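Local coordinates for protein endoglucanase (Clostridium thermocellum, PDB 2E4T) that hydrolyses internal beta-1,4-glucosidic bonds in cellulose and xyloglucan, this chain being the family 44 catalytic part of a larger multidomain cellulase, at residues I14-E19 with F463-S468; T49-E54 with D159-Y164; L106-A111 with G180-N185; G370-A375 with I449-N454; G440-K445 with S467-T472. All blocks are in the same frame, centred on the assembly; numbering follows the deposited sequence. Where two conformers were deposited one is given.

Contact 1: I14-E19 with F463-S468; sequences IDTSAE and FSIDSS
Phe463 meets Ile14 at the start of the pairing. Ile14 CD1 sits at the edge of the ring, near its plane, 4.2 Å from Phe463 CE1, and the ring itself stacks on Phe500. Ser464 supplies its carbonyl: Ile14 N donates to Ser464 O over 2.9 Å. Ile465 is the bridge partner of Ile14. Its CG1 lies 4.1 Å from Ile14 CB on the buried face of the sheet, where Leu446 and Ile448 of strand 442-452 cover the pair. Asp466 uses both backbone polar atoms. Its N donates to Ile14 O at 2.8 Å, and its O accepts from Thr16 N at 2.9 Å. On the other face the carboxylates of Asp15 and Asp466 come close, OD2 to OD2 4.4 Å, with their planes 80° apart. Asp15 OD1 accepts from Ser17 N in an Asx turn. Ser467 leaves the strand. Its CB packs 3.9 Å from Thr16 CG2, while Thr16 OG1 bonds to Asp443. Strands 8-22 and 459-466 thus run parallel, in a mixed sheet whose other neighbouring strands are antiparallel. This sheet belongs to the beta-sandwich domain that accompanies the barrel in family 44, and the N-terminal strand is built into it.

Contact 2: T49-E54 with D159-Y164; sequences TGYNWE and DEFVNY. With CA (calcium ion), chain C.
Trp53 packs on Phe161, joining a loop of the (beta/alpha)8 barrel to the barrel helix 158-169. The loop follows barrel strand 40-43. The tight part is aromatic. The two planes are only 5° apart but displaced, with the Phe161 and Trp53 five-membered ring centroids 4.5 Å apart, so each ring faces the other residue's CB. Trp53 CB stands 3.5 Å from the centroid of the Phe161 ring, over its face. Phe161 CB stands 3.4 Å from the centroid of the Trp53 five-membered ring. Trp53 CG lies between its backbone N and carbonyl carbon (chi1 76°), which turns the indole onto the helix. Further round, Trp53 CZ3 touches Tyr164 CB at 3.6 Å, and Glu160 CG comes to the edge of the indole. Tyr51 CE2 reaches Phe161 CZ at 3.9 Å.

On the polar side the carboxylates of Glu54 and Glu160 do not touch; one water bridges them. It donates to Glu54 OE2 and to Glu160 OE1, and accepts a weak bond from Trp53 NE1. It probably eases the closeness of the two carboxylates. Glu160 OE2 has a salt bridge to Lys141. Asp150, Asp153 and Tyr155 complete the protein ligands of the calcium ion, which Glu54 grips with both OE1 and OE2, each 2.5 Å away.

Contact 3: L106-A111 with G180-N185; sequences LITLQA and GYSIDN
Leu109 and Tyr181 each hold CG anti to their carbonyl carbon, with chi1 -59° and -64°. Both stand on the face of the sheet that also carries Ile107 and Ile183, and these torsions bring them together, crossing at a slant. Leu109 CD1 packs 3.7 Å from Tyr181 CB, and Ile107 CB comes 3.9 Å from Tyr181 CD1. Leu214 and Val218 of helix 204-221 and Phe161 of helix 158-169 cover this layer from outside. On the inner face Leu106 reaches across to the neighbouring strand. Its CD1 rests 3.5 Å from Gly180 C, where no side chain stands in the way. Further along, Thr108 CG2 touches Asp184 O at 3.5 Å, and Thr108 OG1 bonds to Phe43 O.

The backbones are joined in parallel register. Ile107 N donates to Gly180 O, Ser182 N to Ile107 O, and Leu109 N to Ser182 O at 2.9 Å. Beyond Leu109 the backbone bond to Asp184 N is weak, and a side chain takes over. Asp184 OD2 receives Ala111 N on its anti lone pair over 2.8 Å, and Ala112 N also donates to it. Asp184 OD1 accepts from Thr49 OG1 and Trp190 NE1. The buried carboxylate therefore ties the loops at Thr49 and Ala111 to helix 190-193. Helix 158-169 lies between the two strands in sequence, as in a beta-alpha-beta crossover. They are the third and fourth strands of the TIM barrel. Asn185 follows the end of the fourth, its OD1 bonded to Arg42 and His283. Its position resembles that of the Asn preceding the acid/base Glu in clan GH-A enzymes; a similar role is only inferred.

Contact 4: G370-A375 with I449-N454; sequences GGIAQA and ILLNKN
Helix 370-375 runs roughly antiparallel to strand 449-452, with 140° between their N-to-C directions and the axes 9.3 Å apart at closest approach. The nearest backbones are those of Ile372 and Leu451, whose CA atoms are 6.7 Å apart. No hydrogen bond joins the segments, and the contact is made by apolar groups. Leu451 enters between Ile372 and Ala375, which lie one turn apart on the helix. Its CD2 meets Ala375 CB at 3.9 Å. Its CD1 sits 3.8 Å from Ile372 O, so the leucine packs on helix backbone as well as on side chains. Leu451 CG is anti to the carbonyl carbon (chi1 -53°), and chi2 near 180° extends CD1 toward the Ile372 carbonyl and leaves CD2 turned to Ala375 CB.

This is the interface between two domains. Helix 368-384 belongs to the outer layer of the TIM barrel, between its last two strands, and strand 442-452 to the beta sandwich. Ile372 and Leu451 lie alongside, pointing opposite ways, Ile372 CG2 4.2 Å from Leu451 CB. Ile372 CD1 ends 3.9 Å from Asn452 O, and Leu311 and Leu507 flank this side chain. Asn452 itself points CB away from the helix. Its OD1 accepts from Asn454 N at 3.2 Å in an Asx turn, the donor standing above the amide plane, and also bonds to Thr459.

Contact 5: G440-K445 with S467-T472; sequences GEDDSK and SSKNYT
The chain turns a corner at Ser444 and Lys445, just after Asp443, and the loop 467-472 passes with its nearest CA, that of Lys469, 6.3 Å from Ser444 CA. Side chains then make the link, chiefly the buried carboxylate of Asp443; this ties the loop after strand 459-466 to strand 442-452. Asp443 CG lies between the backbone N and the carbonyl carbon (chi1 65°), which swings both oxygens to the loop. Lys469 NZ forms a salt bridge to Asp443 OD1 at 2.9 Å, meeting that oxygen almost head-on. Turns at chi2 (-73°) and chi4 bring NZ back to the carboxylate, and Lys469 NZ also donates to Ser468 OG at 2.6 Å. Asp443 OD2 accepts from Ser468 N at 3.2 Å, on the syn side but 26° out of the carboxylate plane. The same oxygen has a further hydroxyl partner, Thr16 of strand 8-22. The loop is shaped by an ST turn, in which Lys469 N donates to Ser467 OG at 3.0 Å.

Tyr471 bonds to the backbone instead. Tyr471 OH donates to Asp443 O over 2.7 Å, in the carbonyl plane. The carbonyl oxygens of Asp443 and Ser444 both lie at the edge of its ring. With a lysine on one oxygen and N-H and hydroxyl partners at the other, the carboxylate of Asp443 is probably kept ionised despite its burial.

From the N terminus, strand 8-22 opens contact 1, which closes only near the chain end, at 463-468. Contacts 2, 3 and 4 are nested inside this long loop. Contacts 2 and 3 cross, their segments alternating from 49 to 185. They touch where Thr49 bonds to Asp184, and tie a calcium-binding loop, a helix and two strands within the barrel. Contact 4 opens later, on barrel helix 368-384, and closes on the sandwich, joining the two domains. Contact 5 crosses contact 4, both using strand 442-452. It ends beside contact 1, sharing Ser467 and Ser468, so both hold the same corner of the sandwich.

Contact 1: I14-E19 with F463-S468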
# COMPACT_ATOMS: atom_id res chain seq x y z
N ILE A 14 -20.29 1.05 20.46
CA ILE A 14 -20.45 0.53 19.09
C ILE A 14 -21.93 0.57 18.72
O ILE A 14 -22.79 0.26 19.56
CB ILE A 14 -19.93 -0.91 19.00
CG1 ILE A 14 -18.42 -0.91 19.21
CG2 ILE A 14 -20.31 -1.59 17.70
CD1 ILE A 14 -17.80 -2.25 19.48
N ASP A 15 -22.23 0.96 17.47
CA ASP A 15 -23.62 0.88 16.98
C ASP A 15 -23.55 0.18 15.64
O ASP A 15 -23.03 0.73 14.65
CB ASP A 15 -24.22 2.26 16.86
CG ASP A 15 -25.66 2.24 16.33
OD1 ASP A 15 -26.11 1.20 15.83
OD2 ASP A 15 -26.30 3.32 16.43
N THR A 16 -23.96 -1.09 15.63
CA THR A 16 -23.81 -1.90 14.42
C THR A 16 -24.69 -1.44 13.27
O THR A 16 -24.47 -1.91 12.15
CB THR A 16 -24.06 -3.38 14.68
OG1 THR A 16 -25.43 -3.53 15.01
CG2 THR A 16 -23.22 -3.91 15.79
N SER A 17 -25.66 -0.56 13.53
CA SER A 17 -26.51 -0.05 12.47
C SER A 17 -26.00 1.24 11.85
O SER A 17 -26.59 1.71 10.87
CB SER A 17 -27.94 0.15 12.96
OG SER A 17 -28.00 1.33 13.78
N ALA A 18 -24.96 1.86 12.45
CA ALA A 18 -24.58 3.21 12.12
C ALA A 18 -23.25 3.23 11.35
O ALA A 18 -22.31 2.45 11.61
CB ALA A 18 -24.42 4.05 13.37
N GLU A 19 -23.17 4.19 10.42
CA GLU A 19 -21.93 4.48 9.72
C GLU A 19 -21.43 3.25 8.96
O GLU A 19 -20.22 3.12 8.75
CB GLU A 19 -20.86 5.11 10.59
CG GLU A 19 -21.42 6.39 11.24
CD GLU A 19 -20.49 7.05 12.24
OE1 GLU A 19 -19.32 6.64 12.42
OE2 GLU A 19 -20.93 8.01 12.90
N PHE A 463 -17.53 -1.83 27.37
CA PHE A 463 -18.21 -1.85 26.08
C PHE A 463 -19.70 -1.69 26.22
O PHE A 463 -20.33 -2.34 27.07
CB PHE A 463 -17.97 -3.19 25.39
CG PHE A 463 -16.62 -3.32 24.72
CD1 PHE A 463 -16.53 -3.09 23.35
CD2 PHE A 463 -15.46 -3.60 25.42
CE1 PHE A 463 -15.31 -3.21 22.67
CE2 PHE A 463 -14.24 -3.75 24.72
CZ PHE A 463 -14.21 -3.55 23.35
N SER A 464 -20.29 -0.88 25.33
CA SER A 464 -21.74 -0.75 25.20
C SER A 464 -22.04 -0.84 23.71
O SER A 464 -21.47 -0.05 22.92
CB SER A 464 -22.19 0.61 25.73
OG SER A 464 -21.90 0.78 27.09
N ILE A 465 -22.88 -1.79 23.32
CA ILE A 465 -23.14 -2.09 21.91
C ILE A 465 -24.63 -1.96 21.64
O ILE A 465 -25.45 -2.54 22.37
CB ILE A 465 -22.64 -3.49 21.58
CG1 ILE A 465 -21.14 -3.59 21.84
CG2 ILE A 465 -22.97 -3.85 20.13
CD1 ILE A 465 -20.61 -5.01 21.89
N ASP A 466 -24.97 -1.24 20.57
CA ASP A 466 -26.32 -1.22 20.03
C ASP A 466 -26.33 -2.13 18.80
O ASP A 466 -25.62 -1.84 17.83
CB ASP A 466 -26.69 0.20 19.68
CG ASP A 466 -26.81 1.12 20.88
OD1 ASP A 466 -27.02 0.69 22.03
OD2 ASP A 466 -26.73 2.34 20.66
N SER A 467 -27.12 -3.21 18.80
CA SER A 467 -27.17 -4.16 17.70
C SER A 467 -28.50 -4.77 17.56
O SER A 467 -29.24 -4.75 18.53
CB SER A 467 -26.19 -5.28 17.97
OG SER A 467 -26.34 -6.28 16.97
N SER A 468 -28.83 -5.35 16.40
CA SER A 468 -30.11 -6.07 16.29
C SER A 468 -30.07 -7.45 16.95
O SER A 468 -31.09 -8.13 17.05
CB SER A 468 -30.58 -6.18 14.84
OG SER A 468 -29.91 -7.24 14.19

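Contact 2: T49-E54 with D159-Y164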
# COMPACT_ATOMS: atom_id res chain seq x y z
N THR A 49 11.50 -0.07 -12.31
CA THR A 49 11.52 1.00 -13.31
C THR A 49 12.18 0.57 -14.62
O THR A 49 11.71 0.87 -15.71
CB THR A 49 12.22 2.23 -12.70
OG1 THR A 49 11.42 2.73 -11.64
CG2 THR A 49 12.47 3.30 -13.78
N GLY A 50 13.32 -0.15 -14.48
CA GLY A 50 14.10 -0.55 -15.65
C GLY A 50 13.93 -2.01 -16.04
O GLY A 50 14.72 -2.54 -16.82
N TYR A 51 12.91 -2.68 -15.48
CA TYR A 51 12.62 -4.07 -15.82
C TYR A 51 12.15 -4.19 -17.27
O TYR A 51 11.23 -3.50 -17.69
CB TYR A 51 11.51 -4.59 -14.87
CG TYR A 51 10.98 -5.96 -15.28
CD1 TYR A 51 11.77 -7.11 -15.14
CD2 TYR A 51 9.72 -6.08 -15.86
CE1 TYR A 51 11.29 -8.35 -15.53
CE2 TYR A 51 9.24 -7.32 -16.27
CZ TYR A 51 10.04 -8.45 -16.13
OH TYR A 51 9.54 -9.66 -16.59
N ASN A 52 12.79 -5.12 -18.01
CA ASN A 52 12.47 -5.38 -19.40
C ASN A 52 11.72 -6.70 -19.49
O ASN A 52 12.30 -7.76 -19.30
CB ASN A 52 13.77 -5.44 -20.20
CG ASN A 52 13.55 -5.66 -21.67
OD1 ASN A 52 12.49 -6.12 -22.10
ND2 ASN A 52 14.58 -5.32 -22.46
N TRP A 53 10.40 -6.65 -19.80
CA TRP A 53 9.62 -7.88 -19.79
C TRP A 53 10.10 -8.88 -20.88
O TRP A 53 9.80 -10.07 -20.79
CB TRP A 53 8.12 -7.57 -19.99
CG TRP A 53 7.73 -7.24 -21.40
CD1 TRP A 53 7.88 -6.05 -22.05
CD2 TRP A 53 7.07 -8.13 -22.32
NE1 TRP A 53 7.36 -6.13 -23.33
CE2 TRP A 53 6.86 -7.39 -23.51
CE3 TRP A 53 6.60 -9.45 -22.24
CZ2 TRP A 53 6.17 -7.94 -24.61
CZ3 TRP A 53 5.93 -9.99 -23.33
CH2 TRP A 53 5.72 -9.24 -24.48
N GLU A 54 10.78 -8.37 -21.91
CA GLU A 54 11.15 -9.28 -23.00
C GLU A 54 12.22 -10.28 -22.59
O GLU A 54 12.24 -11.39 -23.10
CB GLU A 54 11.65 -8.49 -24.21
CG GLU A 54 10.63 -7.49 -24.75
CD GLU A 54 11.10 -6.80 -26.04
OE1 GLU A 54 12.34 -6.86 -26.36
OE2 GLU A 54 10.26 -6.19 -26.74
N ASP A 159 2.01 -1.99 -24.11
CA ASP A 159 0.75 -2.65 -24.42
C ASP A 159 0.99 -4.13 -24.81
O ASP A 159 0.15 -4.97 -24.51
CB ASP A 159 -0.10 -1.86 -25.42
CG ASP A 159 0.54 -1.61 -26.77
OD1 ASP A 159 1.71 -1.92 -27.04
OD2 ASP A 159 -0.26 -1.02 -27.61
N GLU A 160 2.11 -4.43 -25.48
CA GLU A 160 2.42 -5.79 -25.84
C GLU A 160 2.66 -6.65 -24.58
O GLU A 160 2.25 -7.82 -24.52
CB GLU A 160 3.61 -5.82 -26.80
CG GLU A 160 3.82 -7.20 -27.40
CD GLU A 160 4.86 -7.16 -28.52
OE1 GLU A 160 6.01 -6.66 -28.27
OE2 GLU A 160 4.54 -7.63 -29.65
N PHE A 161 3.32 -6.06 -23.57
CA PHE A 161 3.53 -6.73 -22.28
C PHE A 161 2.15 -7.05 -21.65
O PHE A 161 1.89 -8.19 -21.23
CB PHE A 161 4.37 -5.78 -21.43
CG PHE A 161 4.73 -6.19 -20.01
CD1 PHE A 161 4.61 -7.48 -19.51
CD2 PHE A 161 5.27 -5.19 -19.20
CE1 PHE A 161 4.97 -7.75 -18.20
CE2 PHE A 161 5.65 -5.46 -17.89
CZ PHE A 161 5.51 -6.74 -17.39
N VAL A 162 1.29 -6.04 -21.55
CA VAL A 162 -0.05 -6.27 -20.99
C VAL A 162 -0.79 -7.34 -21.79
O VAL A 162 -1.45 -8.23 -21.24
CB VAL A 162 -0.84 -4.96 -20.86
CG1 VAL A 162 -2.27 -5.23 -20.41
CG2 VAL A 162 -0.13 -4.04 -19.88
N ASN A 163 -0.69 -7.28 -23.13
CA ASN A 163 -1.36 -8.29 -23.95
C ASN A 163 -0.86 -9.72 -23.59
O ASN A 163 -1.65 -10.67 -23.55
CB ASN A 163 -1.10 -7.99 -25.44
CG ASN A 163 -1.76 -9.02 -26.31
OD1 ASN A 163 -3.00 -9.02 -26.45
ND2 ASN A 163 -0.97 -9.95 -26.86
N TYR A 164 0.45 -9.87 -23.36
CA TYR A 164 0.98 -11.18 -23.00
C TYR A 164 0.34 -11.68 -21.70
O TYR A 164 -0.05 -12.88 -21.58
CB TYR A 164 2.51 -11.07 -22.87
CG TYR A 164 3.19 -12.37 -22.55
CD1 TYR A 164 3.74 -13.11 -23.60
CD2 TYR A 164 3.33 -12.86 -21.25
CE1 TYR A 164 4.38 -14.33 -23.37
CE2 TYR A 164 3.97 -14.08 -21.04
CZ TYR A 164 4.48 -14.83 -22.10
OH TYR A 164 5.10 -16.03 -21.81
CA CA C . 11.90 -5.47 -28.41
O HOH W 1 7.67 -5.42 -26.33
O HOH W 2 9.98 -5.35 -29.81
O HOH W 3 14.18 -5.04 -27.84

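Contact 3: L106-A111 with G180-N185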
# COMPACT_ATOMS: atom_id res chain seq x y z
N LEU A 106 -0.95 -6.25 -8.38
CA LEU A 106 -0.64 -4.94 -8.95
C LEU A 106 0.77 -5.01 -9.56
O LEU A 106 1.74 -5.30 -8.86
CB LEU A 106 -0.66 -3.90 -7.82
CG LEU A 106 -0.17 -2.50 -8.18
CD1 LEU A 106 -1.00 -1.90 -9.30
CD2 LEU A 106 -0.23 -1.60 -6.95
N ILE A 107 0.83 -4.84 -10.90
CA ILE A 107 2.10 -4.95 -11.62
C ILE A 107 2.55 -3.56 -12.09
O ILE A 107 1.82 -2.87 -12.80
CB ILE A 107 1.94 -5.90 -12.84
CG1 ILE A 107 1.59 -7.32 -12.39
CG2 ILE A 107 3.19 -5.87 -13.73
CD1 ILE A 107 2.54 -7.96 -11.40
N THR A 108 3.79 -3.23 -11.75
CA THR A 108 4.36 -1.96 -12.24
C THR A 108 4.78 -2.09 -13.69
O THR A 108 5.50 -3.04 -14.08
CB THR A 108 5.52 -1.55 -11.38
OG1 THR A 108 5.03 -1.31 -10.03
CG2 THR A 108 6.17 -0.26 -11.87
N LEU A 109 4.35 -1.11 -14.48
CA LEU A 109 4.78 -0.91 -15.86
C LEU A 109 5.81 0.23 -15.88
O LEU A 109 5.93 1.04 -14.97
CB LEU A 109 3.59 -0.60 -16.77
CG LEU A 109 2.51 -1.69 -16.78
CD1 LEU A 109 1.34 -1.22 -17.66
CD2 LEU A 109 3.07 -3.02 -17.27
N GLN A 110 6.56 0.27 -17.01
CA GLN A 110 7.77 1.07 -17.09
C GLN A 110 7.51 2.37 -17.89
O GLN A 110 7.12 2.33 -19.06
CB GLN A 110 8.85 0.22 -17.80
CG GLN A 110 9.31 -0.95 -16.93
CD GLN A 110 8.24 -1.99 -16.63
OE1 GLN A 110 7.57 -2.50 -17.55
NE2 GLN A 110 8.08 -2.33 -15.34
N ALA A 111 7.73 3.51 -17.22
CA ALA A 111 7.44 4.79 -17.79
C ALA A 111 8.62 5.77 -17.79
O ALA A 111 8.55 6.81 -18.44
CB ALA A 111 6.22 5.47 -17.15
N GLY A 180 -4.49 -4.70 -11.56
CA GLY A 180 -4.00 -3.35 -11.60
C GLY A 180 -2.60 -3.24 -12.15
O GLY A 180 -1.80 -4.17 -12.04
N TYR A 181 -2.34 -2.05 -12.73
CA TYR A 181 -1.02 -1.70 -13.21
C TYR A 181 -0.66 -0.34 -12.67
O TYR A 181 -1.48 0.58 -12.61
CB TYR A 181 -0.98 -1.65 -14.75
CG TYR A 181 -1.25 -3.01 -15.38
CD1 TYR A 181 -0.25 -3.97 -15.45
CD2 TYR A 181 -2.53 -3.34 -15.80
CE1 TYR A 181 -0.51 -5.24 -15.99
CE2 TYR A 181 -2.81 -4.60 -16.30
CZ TYR A 181 -1.80 -5.57 -16.38
OH TYR A 181 -2.01 -6.83 -16.88
N SER A 182 0.64 -0.19 -12.30
CA SER A 182 1.16 1.09 -11.83
C SER A 182 1.96 1.79 -12.91
O SER A 182 2.70 1.13 -13.68
CB SER A 182 2.08 0.82 -10.62
OG SER A 182 2.69 1.97 -10.09
N ILE A 183 1.85 3.12 -12.92
CA ILE A 183 2.66 3.96 -13.81
C ILE A 183 4.06 4.12 -13.13
O ILE A 183 4.37 5.10 -12.47
CB ILE A 183 1.99 5.30 -14.06
CG1 ILE A 183 0.57 5.11 -14.62
CG2 ILE A 183 2.81 6.08 -15.11
CD1 ILE A 183 -0.31 6.27 -14.55
N ASP A 184 4.88 3.08 -13.29
CA ASP A 184 6.25 3.13 -12.76
C ASP A 184 6.23 3.32 -11.23
O ASP A 184 5.31 2.83 -10.54
CB ASP A 184 7.08 4.17 -13.55
CG ASP A 184 8.55 3.87 -13.65
OD1 ASP A 184 9.24 3.99 -12.61
OD2 ASP A 184 9.03 3.53 -14.77
N ASN A 185 7.29 3.94 -10.73
CA ASN A 185 7.56 3.99 -9.30
C ASN A 185 8.33 5.30 -9.04
O ASN A 185 9.34 5.56 -9.66
CB ASN A 185 8.50 2.82 -8.93
CG ASN A 185 8.76 2.78 -7.43
OD1 ASN A 185 7.81 2.55 -6.62
ND2 ASN A 185 9.99 3.06 -7.03

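Contact 4: G370-A375 with I449-N454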
# COMPACT_ATOMS: atom_id res chain seq x y z
N GLY A 370 5.55 -2.24 16.75
CA GLY A 370 5.36 -2.34 15.32
C GLY A 370 4.12 -3.13 14.97
O GLY A 370 3.43 -2.84 13.97
N GLY A 371 3.77 -4.14 15.78
CA GLY A 371 2.55 -4.91 15.55
C GLY A 371 1.29 -4.13 15.89
O GLY A 371 0.29 -4.19 15.15
N ILE A 372 1.30 -3.42 17.02
CA ILE A 372 0.16 -2.61 17.39
C ILE A 372 -0.02 -1.48 16.37
O ILE A 372 -1.15 -1.23 15.91
CB ILE A 372 0.27 -2.10 18.83
CG1 ILE A 372 0.23 -3.31 19.81
CG2 ILE A 372 -0.85 -1.10 19.11
CD1 ILE A 372 0.48 -2.93 21.26
N ALA A 373 1.06 -0.79 16.01
CA ALA A 373 0.92 0.27 15.01
C ALA A 373 0.39 -0.29 13.69
O ALA A 373 -0.47 0.33 13.05
CB ALA A 373 2.25 1.01 14.80
N GLN A 374 0.91 -1.47 13.27
CA GLN A 374 0.42 -2.07 12.02
C GLN A 374 -1.08 -2.34 12.10
O GLN A 374 -1.85 -2.05 11.17
CB GLN A 374 1.19 -3.37 11.76
CG GLN A 374 0.69 -4.08 10.49
CD GLN A 374 1.01 -3.32 9.23
OE1 GLN A 374 1.85 -2.41 9.20
NE2 GLN A 374 0.34 -3.69 8.14
N ALA A 375 -1.53 -2.95 13.23
CA ALA A 375 -2.97 -3.23 13.36
C ALA A 375 -3.77 -1.94 13.35
O ALA A 375 -4.91 -1.88 12.83
CB ALA A 375 -3.21 -4.05 14.64
N ILE A 449 -11.50 -5.11 16.67
CA ILE A 449 -10.05 -5.05 16.94
C ILE A 449 -9.87 -4.02 18.02
O ILE A 449 -10.34 -2.87 17.93
CB ILE A 449 -9.27 -4.55 15.65
CG1 ILE A 449 -9.41 -5.51 14.49
CG2 ILE A 449 -7.85 -4.31 16.01
CD1 ILE A 449 -8.84 -6.82 14.77
N LEU A 450 -9.23 -4.44 19.12
CA LEU A 450 -9.08 -3.62 20.32
C LEU A 450 -7.58 -3.55 20.65
O LEU A 450 -6.96 -4.60 20.88
CB LEU A 450 -9.85 -4.27 21.49
CG LEU A 450 -9.70 -3.55 22.82
CD1 LEU A 450 -10.29 -2.14 22.80
CD2 LEU A 450 -10.42 -4.41 23.89
N LEU A 451 -7.04 -2.34 20.60
CA LEU A 451 -5.59 -2.14 20.78
C LEU A 451 -5.37 -1.34 22.05
O LEU A 451 -5.87 -0.22 22.20
CB LEU A 451 -5.00 -1.37 19.57
CG LEU A 451 -5.34 -1.99 18.22
CD1 LEU A 451 -4.72 -1.18 17.07
CD2 LEU A 451 -4.85 -3.43 18.13
N ASN A 452 -4.58 -1.93 22.97
CA ASN A 452 -4.19 -1.23 24.19
C ASN A 452 -2.78 -0.70 24.01
O ASN A 452 -1.81 -1.49 24.00
CB ASN A 452 -4.28 -2.12 25.40
CG ASN A 452 -4.06 -1.33 26.67
OD1 ASN A 452 -4.20 -0.10 26.67
ND2 ASN A 452 -3.75 -2.02 27.78
N LYS A 453 -2.67 0.63 23.84
CA LYS A 453 -1.40 1.31 23.66
C LYS A 453 -0.75 1.69 25.00
O LYS A 453 0.34 2.25 25.01
CB LYS A 453 -1.57 2.54 22.78
CG LYS A 453 -2.03 2.21 21.38
CD LYS A 453 -2.16 3.47 20.51
CE LYS A 453 -3.45 4.21 20.66
NZ LYS A 453 -3.41 5.62 20.07
N ASN A 454 -1.43 1.41 26.13
CA ASN A 454 -0.85 1.72 27.42
C ASN A 454 0.46 0.93 27.55
O ASN A 454 0.46 -0.31 27.39
CB ASN A 454 -1.88 1.30 28.51
CG ASN A 454 -1.69 1.96 29.80
OD1 ASN A 454 -0.56 2.29 30.18
ND2 ASN A 454 -2.82 2.04 30.57

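Contact 5: G440-K445 with S467-T472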
# COMPACT_ATOMS: atom_id res chain seq x y z
N GLY A 440 -20.91 -8.28 5.39
CA GLY A 440 -21.99 -7.86 4.50
C GLY A 440 -22.90 -6.91 5.21
O GLY A 440 -22.45 -5.88 5.75
N GLU A 441 -24.19 -7.25 5.19
CA GLU A 441 -25.19 -6.44 5.85
C GLU A 441 -25.66 -7.07 7.18
O GLU A 441 -26.69 -6.63 7.75
CB GLU A 441 -26.44 -6.24 4.93
CG GLU A 441 -26.07 -6.10 3.47
CD GLU A 441 -25.09 -5.00 3.10
OE1 GLU A 441 -25.07 -3.93 3.75
OE2 GLU A 441 -24.36 -5.17 2.08
N ASP A 442 -24.97 -8.11 7.64
CA ASP A 442 -25.46 -9.00 8.70
C ASP A 442 -24.66 -8.80 9.97
O ASP A 442 -23.45 -9.04 9.95
CB ASP A 442 -25.33 -10.45 8.21
CG ASP A 442 -26.19 -11.39 9.05
OD1 ASP A 442 -26.34 -11.12 10.27
OD2 ASP A 442 -26.72 -12.40 8.54
N ASP A 443 -25.30 -8.33 11.05
CA ASP A 443 -24.59 -8.09 12.31
C ASP A 443 -24.62 -9.31 13.25
O ASP A 443 -24.25 -9.20 14.42
CB ASP A 443 -25.01 -6.80 12.99
CG ASP A 443 -26.39 -6.80 13.44
OD1 ASP A 443 -27.09 -7.81 13.30
OD2 ASP A 443 -26.80 -5.73 13.98
N SER A 444 -24.91 -10.51 12.72
CA SER A 444 -24.93 -11.69 13.60
C SER A 444 -23.59 -11.94 14.28
O SER A 444 -23.55 -12.43 15.42
CB SER A 444 -25.32 -12.92 12.78
OG SER A 444 -26.63 -12.81 12.30
N LYS A 445 -22.48 -11.70 13.57
CA LYS A 445 -21.14 -11.77 14.17
C LYS A 445 -20.53 -10.37 14.08
O LYS A 445 -20.45 -9.77 13.01
CB LYS A 445 -20.27 -12.77 13.44
CG LYS A 445 -20.83 -14.18 13.51
CD LYS A 445 -19.77 -15.23 13.19
CE LYS A 445 -20.31 -16.68 13.28
NZ LYS A 445 -19.30 -17.61 12.68
N SER A 467 -27.12 -3.21 18.80
CA SER A 467 -27.17 -4.16 17.70
C SER A 467 -28.50 -4.77 17.56
O SER A 467 -29.24 -4.75 18.53
CB SER A 467 -26.19 -5.28 17.97
OG SER A 467 -26.34 -6.28 16.97
N SER A 468 -28.83 -5.35 16.40
CA SER A 468 -30.11 -6.07 16.29
C SER A 468 -30.07 -7.45 16.95
O SER A 468 -31.09 -8.13 17.05
CB SER A 468 -30.58 -6.18 14.84
OG SER A 468 -29.91 -7.24 14.19
N LYS A 469 -28.90 -7.85 17.42
CA LYS A 469 -28.68 -9.16 18.05
C LYS A 469 -28.35 -8.94 19.49
O LYS A 469 -27.84 -7.87 19.85
CB LYS A 469 -27.48 -9.82 17.36
CG LYS A 469 -27.66 -9.84 15.88
CD LYS A 469 -28.72 -10.87 15.44
CE LYS A 469 -28.95 -10.92 13.91
NZ LYS A 469 -29.34 -9.61 13.31
N ASN A 470 -28.61 -9.96 20.29
CA ASN A 470 -28.22 -9.97 21.68
C ASN A 470 -27.02 -10.92 21.84
O ASN A 470 -27.13 -12.13 21.85
CB ASN A 470 -29.37 -10.49 22.51
CG ASN A 470 -29.14 -10.28 23.96
OD1 ASN A 470 -29.24 -11.21 24.77
ND2 ASN A 470 -28.81 -9.05 24.33
N TYR A 471 -25.82 -10.35 21.88
CA TYR A 471 -24.59 -11.20 21.89
C TYR A 471 -24.40 -11.91 23.25
O TYR A 471 -24.71 -11.30 24.30
CB TYR A 471 -23.35 -10.33 21.57
CG TYR A 471 -23.47 -9.63 20.24
CD1 TYR A 471 -23.48 -10.36 19.06
CD2 TYR A 471 -23.61 -8.26 20.19
CE1 TYR A 471 -23.62 -9.69 17.81
CE2 TYR A 471 -23.72 -7.61 18.93
CZ TYR A 471 -23.75 -8.34 17.77
OH TYR A 471 -23.89 -7.67 16.56
N THR A 472 -23.93 -13.16 23.17
CA THR A 472 -23.77 -13.97 24.40
C THR A 472 -22.36 -14.53 24.60
O THR A 472 -22.04 -15.12 25.63
CB THR A 472 -24.74 -15.17 24.41
OG1 THR A 472 -24.50 -15.99 23.28
CG2 THR A 472 -26.16 -14.68 24.44